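Long-range contacts in aminofutalosine deaminase (Helicobacter pylori, PDB 7LKK), which catalyses the hydrolytic deamination of aminofutalosine in the menaquinone pathway, using a metal ion bound in an amidohydrolase-type TIM barrel: residues P150-V155 / L372-G377; G20-F25 / F66-L71. All blocks are in the same frame, centred on the assembly; numbering follows the deposited sequence.

Contact 1. Residues P150-V155 / L372-G377; sequences PLNAVV and LALNNG
At the N-terminal end of the TIM barrel, the floor opposite the metal-bearing end, Asn152 and Val154 at the start of barrel strand 152-159 meet Leu372, Leu374 and Asn376 in the loop after helix 366-371. Valine suits this strand: branching at CB favours the extended conformation, and the apolar methyls fit a buried site. With CG1 anti to the backbone N (chi1 179°), Val154 turns the other branch, CG2, across the gap to lie 4.1 Å from CG of Leu372. These two side chains run past each other in opposite directions, and Leu372 also packs on Ile76 and Ala78 of strand 69-80, so one leucine spans two barrel strands. Ala373, with positive phi, closes the helix end in a Schellman motif, after which the chain leads to Leu374 and Asn376. Leu374 adds apolar cover, CD1 lying 4.0 Å from CB of Asn152, but its modelled conformer crowds the carbonyl of Leu372 and its detail is doubtful. Beyond it the contact becomes polar. The side chains of Asn152 and Asn376 reach toward one another from the two segments, their amide planes 59° apart, with ND2 of Asn152 4.0 Å from ND2 of Asn376. Two donors do not bond each other; instead each ND2 gives a hydrogen bond to OG of Ser132 and one to OD2 of Asp386, the latter weak from Asn152. Asparagine fits here because it is short, neutral and able to donate twice. The carboxylate of Asp386 would probably be stabilised by these donors, so the loop is tied to the strand through shared acceptors rather than by direct bonds.

Contact 2. Residues G20-F25 / F66-L71; sequences GASLVF and FENSVL
Val70 lies over Phe25 in a tightly packed part of this contact, its CG1 3.8 Å from the centroid of the Phe25 ring and 18° off the ring normal, a CH-pi contact displaced toward the rim. Phe25 has CG anti to its carbonyl carbon (chi1 -63°), which swings the ring beneath this methyl; Val70 CG2 rests 4.1 Å from Leu23 CB. Ala401, Ile402 and Phe405 of helix 401-408 pack on this apolar layer. On the other face of the sheet, Leu71 lies beside Val24, both pointing the same way, and its CB is 3.8 Å from CB of Ala21, where a small residue fits the close approach. Strands 23-25 and 69-71 run parallel: Leu71 N donates to Leu23 O at 2.8 Å in a nearly straight bond (170°), and Phe25 N to Leu71 O. Before Leu23 the register shifts by two residues, a beta bulge, as both segments leave the four-stranded sheet, one passing into strand 23-25, the other into strand 69-80. Here Ser22 N makes a weak bond to Phe66 O at 3.4 Å. Opposite Ser22, segment 66-71 makes a type II beta turn from Phe66 to Ser69, with Asn68 in the positive-phi position that asparagine tolerates well. Ser22 OG bridges the corner, accepting from Asn68 N at 2.8 Å, while Ser69 OG donates to Glu67 O and braces the turn from within. The loose, solvent side lies at partly exposed Asn68 and exposed, charged Glu67: both side chains point away from segment 20-25, Glu67 CG no nearer than 4.1 Å to Ser22 OG.

Overall arrangement
Following the chain from the N terminus, contact 2 closes first: after strands 17-21 and 23-25 the chain makes an excursion of 40 residues that holds more strand than helix and returns at 66-71 alongside its start. Strand 69-80 then runs from this small beta domain into the barrel. Contact 1 opens later, at 150-155, and closes only after 216 residues rich in helix, when 372-377 returns across the barrel floor. The two loops are therefore in series, neither nested nor crossed. The centres of contact 1 and contact 2 lie about 24 Å apart, and the contacts do not touch. Strand 69-80 connects them, beginning in contact 2 and packing further along against Leu372 of contact 1.

Contact 1. Residues P150-V155 / L372-G377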
ATOM      1  N   PRO A 150      25.242  -9.343  -8.284  1.00 31.41           N
ATOM      2  CA  PRO A 150      24.773 -10.443  -9.139  1.00 28.13           C
ATOM      3  C   PRO A 150      23.583 -10.083 -10.015  1.00 24.34           C
ATOM      4  O   PRO A 150      23.121 -10.938 -10.777  1.00 26.54           O
ATOM      5  CB  PRO A 150      24.396 -11.533  -8.123  1.00 28.86           C
ATOM      6  CG  PRO A 150      24.078 -10.797  -6.880  1.00 26.91           C
ATOM      7  CD  PRO A 150      24.971  -9.587  -6.858  1.00 29.67           C
ATOM      8  N   LEU A 151      23.091  -8.848  -9.941  1.00 28.99           N
ATOM      9  CA  LEU A 151      21.928  -8.441 -10.717  1.00 26.69           C
ATOM     10  C   LEU A 151      22.239  -8.386 -12.208  1.00 25.06           C
ATOM     11  O   LEU A 151      23.329  -7.975 -12.619  1.00 26.68           O
ATOM     12  CB  LEU A 151      21.439  -7.068 -10.252  1.00 27.83           C
ATOM     13  CG  LEU A 151      20.608  -6.987  -8.974  1.00 29.44           C
ATOM     14  CD1 LEU A 151      20.477  -5.539  -8.523  1.00 30.33           C
ATOM     15  CD2 LEU A 151      19.240  -7.609  -9.192  1.00 25.30           C
ATOM     16  N   ASN A 152      21.275  -8.812 -13.021  1.00 26.41           N
ATOM     17  CA  ASN A 152      21.282  -8.460 -14.435  1.00 24.18           C
ATOM     18  C   ASN A 152      20.884  -6.996 -14.578  1.00 23.13           C
ATOM     19  O   ASN A 152      19.869  -6.565 -14.025  1.00 21.42           O
ATOM     20  CB  ASN A 152      20.320  -9.346 -15.224  1.00 21.67           C
ATOM     21  CG  ASN A 152      20.620 -10.823 -15.070  1.00 28.91           C
ATOM     22  OD1 ASN A 152      21.728 -11.279 -15.359  1.00 30.54           O
ATOM     23  ND2 ASN A 152      19.629 -11.583 -14.614  1.00 25.89           N
ATOM     24  N   ALA A 153      21.688  -6.224 -15.303  1.00 22.82           N
ATOM     25  CA  ALA A 153      21.487  -4.785 -15.382  1.00 18.77           C
ATOM     26  C   ALA A 153      21.395  -4.336 -16.832  1.00 21.38           C
ATOM     27  O   ALA A 153      22.278  -4.642 -17.639  1.00 23.33           O
ATOM     28  CB  ALA A 153      22.616  -4.033 -14.671  1.00 28.34           C
ATOM     29  N   VAL A 154      20.322  -3.619 -17.153  1.00 20.66           N
ATOM     30  CA  VAL A 154      20.216  -2.849 -18.385  1.00 18.65           C
ATOM     31  C   VAL A 154      20.242  -1.380 -17.984  1.00 22.77           C
ATOM     32  O   VAL A 154      19.260  -0.857 -17.442  1.00 19.37           O
ATOM     33  CB  VAL A 154      18.944  -3.185 -19.173  1.00 17.93           C
ATOM     34  CG1 VAL A 154      18.861  -2.332 -20.431  1.00 18.19           C
ATOM     35  CG2 VAL A 154      18.917  -4.664 -19.528  1.00 21.95           C
ATOM     36  N   VAL A 155      21.363  -0.713 -18.237  1.00 19.61           N
ATOM     37  CA  VAL A 155      21.552   0.668 -17.805  1.00 19.51           C
ATOM     38  C   VAL A 155      21.164   1.586 -18.958  1.00 20.38           C
ATOM     39  O   VAL A 155      21.808   1.584 -20.013  1.00 20.91           O
ATOM     40  CB  VAL A 155      22.990   0.928 -17.341  1.00 22.79           C
ATOM     41  CG1 VAL A 155      23.212   2.418 -17.129  1.00 18.04           C
ATOM     42  CG2 VAL A 155      23.271   0.162 -16.059  1.00 24.42           C
ATOM     43  N   LEU A 372      12.837  -5.556 -21.422  1.00 18.81           N
ATOM     44  CA  LEU A 372      14.283  -5.415 -21.362  1.00 21.28           C
ATOM     45  C   LEU A 372      15.014  -6.356 -22.322  1.00 19.86           C
ATOM     46  O   LEU A 372      16.246  -6.409 -22.296  1.00 22.00           O
ATOM     47  CB  LEU A 372      14.766  -5.636 -19.920  1.00 19.14           C
ATOM     48  CG  LEU A 372      14.837  -4.398 -18.998  1.00 26.70           C
ATOM     49  CD1 LEU A 372      13.613  -3.486 -19.103  1.00 24.56           C
ATOM     50  CD2 LEU A 372      15.086  -4.783 -17.549  1.00 19.21           C
ATOM     51  N   ALA A 373      14.289  -7.128 -23.142  1.00 20.12           N
ATOM     52  CA  ALA A 373      14.899  -8.074 -24.090  1.00 25.39           C
ATOM     53  C   ALA A 373      15.855  -9.022 -23.366  1.00 23.71           C
ATOM     54  O   ALA A 373      16.992  -9.262 -23.795  1.00 19.35           O
ATOM     55  CB  ALA A 373      15.611  -7.351 -25.234  1.00 24.00           C
ATOM     56  N   LEU A 374      15.371  -9.556 -22.251  1.00 19.13           N
ATOM     57  CA  LEU A 374      16.078 -10.461 -21.354  1.00 22.70           C
ATOM     58  C   LEU A 374      15.533 -11.870 -21.537  1.00 21.68           C
ATOM     59  O   LEU A 374      14.339 -12.029 -21.792  1.00 23.85           O
ATOM     60  CB  LEU A 374      15.794  -9.978 -19.905  1.00 23.35           C
ATOM     61  CG  LEU A 374      16.756  -9.064 -19.131  1.00 31.00           C
ATOM     62  CD1 LEU A 374      17.939  -9.708 -18.427  1.00 40.67           C
ATOM     63  CD2 LEU A 374      17.338  -8.147 -20.275  1.00 27.07           C
ATOM     64  N   ASN A 375      16.378 -12.902 -21.381  1.00 17.92           N
ATOM     65  CA  ASN A 375      15.937 -14.295 -21.608  1.00 21.50           C
ATOM     66  C   ASN A 375      15.518 -14.952 -20.289  1.00 19.08           C
ATOM     67  O   ASN A 375      16.025 -15.997 -19.874  1.00 22.03           O
ATOM     68  CB  ASN A 375      17.019 -15.122 -22.304  1.00 22.34           C
ATOM     69  CG  ASN A 375      16.543 -16.508 -22.677  1.00 23.26           C
ATOM     70  OD1 ASN A 375      15.391 -16.700 -23.045  1.00 23.45           O
ATOM     71  ND2 ASN A 375      17.446 -17.484 -22.607  1.00 17.80           N
ATOM     72  N   ASN A 376      14.562 -14.318 -19.628  1.00 19.38           N
ATOM     73  CA  ASN A 376      14.119 -14.791 -18.327  1.00 17.00           C
ATOM     74  C   ASN A 376      12.671 -14.357 -18.129  1.00 21.60           C
ATOM     75  O   ASN A 376      11.931 -14.158 -19.097  1.00 20.04           O
ATOM     76  CB  ASN A 376      15.069 -14.272 -17.233  1.00 20.74           C
ATOM     77  CG  ASN A 376      15.147 -12.751 -17.193  1.00 19.08           C
ATOM     78  OD1 ASN A 376      14.386 -12.049 -17.860  1.00 20.80           O
ATOM     79  ND2 ASN A 376      16.077 -12.238 -16.400  1.00 17.81           N
ATOM     80  N   GLY A 377      12.266 -14.231 -16.868  1.00 16.77           N
ATOM     81  CA  GLY A 377      10.921 -13.834 -16.519  1.00 22.09           C
ATOM     82  C   GLY A 377       9.880 -14.916 -16.648  1.00 19.36           C
ATOM     83  O   GLY A 377       8.693 -14.630 -16.455  1.00 16.64           O
TER

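Contact 2. Residues G20-F25 / F66-L71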
ATOM      1  N   GLY A  20      12.189 -27.936  -6.269  1.00 25.31           N
ATOM      2  CA  GLY A  20      10.753 -27.997  -6.386  1.00 22.99           C
ATOM      3  C   GLY A  20      10.087 -27.296  -5.206  1.00 21.37           C
ATOM      4  O   GLY A  20      10.728 -27.009  -4.195  1.00 19.58           O
ATOM      5  N   ALA A  21       8.800 -27.027  -5.375  1.00 22.40           N
ATOM      6  CA  ALA A  21       8.029 -26.365  -4.332  1.00 21.61           C
ATOM      7  C   ALA A  21       6.576 -26.798  -4.447  1.00 21.25           C
ATOM      8  O   ALA A  21       6.143 -27.320  -5.478  1.00 19.95           O
ATOM      9  CB  ALA A  21       8.152 -24.837  -4.422  1.00 19.10           C
ATOM     10  N   SER A  22       5.823 -26.564  -3.366  1.00 21.02           N
ATOM     11  CA  SER A  22       4.410 -26.929  -3.352  1.00 21.61           C
ATOM     12  C   SER A  22       3.635 -26.207  -4.443  1.00 21.14           C
ATOM     13  O   SER A  22       2.655 -26.745  -4.970  1.00 23.48           O
ATOM     14  CB  SER A  22       3.800 -26.619  -1.983  1.00 24.91           C
ATOM     15  OG  SER A  22       4.510 -27.273  -0.946  1.00 23.97           O
ATOM     16  N   LEU A  23       4.049 -24.991  -4.783  1.00 22.00           N
ATOM     17  CA  LEU A  23       3.421 -24.201  -5.830  1.00 21.71           C
ATOM     18  C   LEU A  23       4.511 -23.636  -6.724  1.00 19.07           C
ATOM     19  O   LEU A  23       5.525 -23.135  -6.227  1.00 22.68           O
ATOM     20  CB  LEU A  23       2.573 -23.070  -5.239  1.00 19.82           C
ATOM     21  CG  LEU A  23       1.358 -23.503  -4.414  1.00 18.03           C
ATOM     22  CD1 LEU A  23       0.907 -22.377  -3.493  1.00 23.46           C
ATOM     23  CD2 LEU A  23       0.224 -23.940  -5.327  1.00 21.09           C
ATOM     24  N   VAL A  24       4.308 -23.727  -8.034  1.00 18.67           N
ATOM     25  CA  VAL A  24       5.229 -23.180  -9.022  1.00 22.25           C
ATOM     26  C   VAL A  24       4.444 -22.256  -9.940  1.00 20.08           C
ATOM     27  O   VAL A  24       3.432 -22.665 -10.519  1.00 20.31           O
ATOM     28  CB  VAL A  24       5.926 -24.287  -9.835  1.00 20.21           C
ATOM     29  CG1 VAL A  24       6.825 -23.676 -10.902  1.00 22.16           C
ATOM     30  CG2 VAL A  24       6.724 -25.198  -8.917  1.00 19.74           C
ATOM     31  N   PHE A  25       4.902 -21.013 -10.063  1.00 17.54           N
ATOM     32  CA  PHE A  25       4.309 -20.041 -10.974  1.00 20.64           C
ATOM     33  C   PHE A  25       5.147 -20.027 -12.246  1.00 19.11           C
ATOM     34  O   PHE A  25       6.303 -19.591 -12.229  1.00 20.34           O
ATOM     35  CB  PHE A  25       4.257 -18.647 -10.345  1.00 17.15           C
ATOM     36  CG  PHE A  25       3.392 -18.556  -9.115  1.00 17.38           C
ATOM     37  CD1 PHE A  25       2.506 -19.570  -8.783  1.00 15.77           C
ATOM     38  CD2 PHE A  25       3.462 -17.439  -8.295  1.00 15.44           C
ATOM     39  CE1 PHE A  25       1.718 -19.474  -7.653  1.00 14.42           C
ATOM     40  CE2 PHE A  25       2.675 -17.339  -7.167  1.00 19.07           C
ATOM     41  CZ  PHE A  25       1.801 -18.356  -6.845  1.00 18.45           C
ATOM     42  N   PHE A  66      10.854 -27.537  -1.470  1.00 21.55           N
ATOM     43  CA  PHE A  66      10.492 -26.508  -0.497  1.00 25.62           C
ATOM     44  C   PHE A  66       8.989 -26.598  -0.241  1.00 24.15           C
ATOM     45  O   PHE A  66       8.180 -26.081  -1.017  1.00 21.07           O
ATOM     46  CB  PHE A  66      10.907 -25.126  -0.993  1.00 23.91           C
ATOM     47  CG  PHE A  66      12.397 -24.942  -1.083  1.00 24.93           C
ATOM     48  CD1 PHE A  66      13.113 -24.446  -0.006  1.00 31.88           C
ATOM     49  CD2 PHE A  66      13.082 -25.276  -2.240  1.00 22.44           C
ATOM     50  CE1 PHE A  66      14.485 -24.281  -0.084  1.00 30.98           C
ATOM     51  CE2 PHE A  66      14.452 -25.114  -2.324  1.00 27.37           C
ATOM     52  CZ  PHE A  66      15.155 -24.616  -1.244  1.00 32.75           C
ATOM     53  N   GLU A  67       8.625 -27.267   0.848  1.00 23.79           N
ATOM     54  CA  GLU A  67       7.226 -27.389   1.235  1.00 29.26           C
ATOM     55  C   GLU A  67       6.652 -26.032   1.626  1.00 21.20           C
ATOM     56  O   GLU A  67       7.346 -25.176   2.182  1.00 26.02           O
ATOM     57  CB  GLU A  67       7.092 -28.367   2.402  1.00 30.95           C
ATOM     58  CG  GLU A  67       5.749 -29.067   2.502  1.00 38.35           C
ATOM     59  CD  GLU A  67       5.674 -29.995   3.702  1.00 43.22           C
ATOM     60  OE1 GLU A  67       4.549 -30.316   4.139  1.00 45.47           O
ATOM     61  OE2 GLU A  67       6.742 -30.400   4.209  1.00 50.33           O
ATOM     62  N   ASN A  68       5.367 -25.841   1.318  1.00 22.31           N
ATOM     63  CA  ASN A  68       4.633 -24.619   1.657  1.00 22.02           C
ATOM     64  C   ASN A  68       5.321 -23.375   1.107  1.00 22.50           C
ATOM     65  O   ASN A  68       5.279 -22.304   1.718  1.00 24.72           O
ATOM     66  CB  ASN A  68       4.427 -24.499   3.169  1.00 26.82           C
ATOM     67  CG  ASN A  68       3.539 -25.594   3.715  1.00 25.85           C
ATOM     68  OD1 ASN A  68       2.776 -26.212   2.971  1.00 27.45           O
ATOM     69  ND2 ASN A  68       3.637 -25.848   5.014  1.00 30.44           N
ATOM     70  N   SER A  69       5.952 -23.508  -0.054  1.00 24.59           N
ATOM     71  CA  SER A  69       6.711 -22.429  -0.659  1.00 25.31           C
ATOM     72  C   SER A  69       6.248 -22.228  -2.094  1.00 23.07           C
ATOM     73  O   SER A  69       5.527 -23.052  -2.661  1.00 18.81           O
ATOM     74  CB  SER A  69       8.216 -22.717  -0.610  1.00 23.33           C
ATOM     75  OG  SER A  69       8.634 -22.965   0.722  1.00 21.84           O
ATOM     76  N   VAL A  70       6.666 -21.108  -2.676  1.00 23.41           N
ATOM     77  CA  VAL A  70       6.342 -20.764  -4.053  1.00 20.57           C
ATOM     78  C   VAL A  70       7.641 -20.631  -4.833  1.00 18.33           C
ATOM     79  O   VAL A  70       8.544 -19.891  -4.425  1.00 21.76           O
ATOM     80  CB  VAL A  70       5.518 -19.467  -4.140  1.00 22.97           C
ATOM     81  CG1 VAL A  70       5.425 -18.990  -5.581  1.00 19.38           C
ATOM     82  CG2 VAL A  70       4.128 -19.684  -3.554  1.00 21.76           C
ATOM     83  N   LEU A  71       7.731 -21.356  -5.943  1.00 19.17           N
ATOM     84  CA  LEU A  71       8.829 -21.241  -6.892  1.00 21.01           C
ATOM     85  C   LEU A  71       8.334 -20.461  -8.102  1.00 19.52           C
ATOM     86  O   LEU A  71       7.275 -20.776  -8.654  1.00 21.39           O
ATOM     87  CB  LEU A  71       9.333 -22.626  -7.309  1.00 19.80           C
ATOM     88  CG  LEU A  71      10.349 -22.729  -8.446  1.00 22.17           C
ATOM     89  CD1 LEU A  71      11.601 -21.939  -8.120  1.00 19.99           C
ATOM     90  CD2 LEU A  71      10.691 -24.188  -8.723  1.00 21.58           C
TER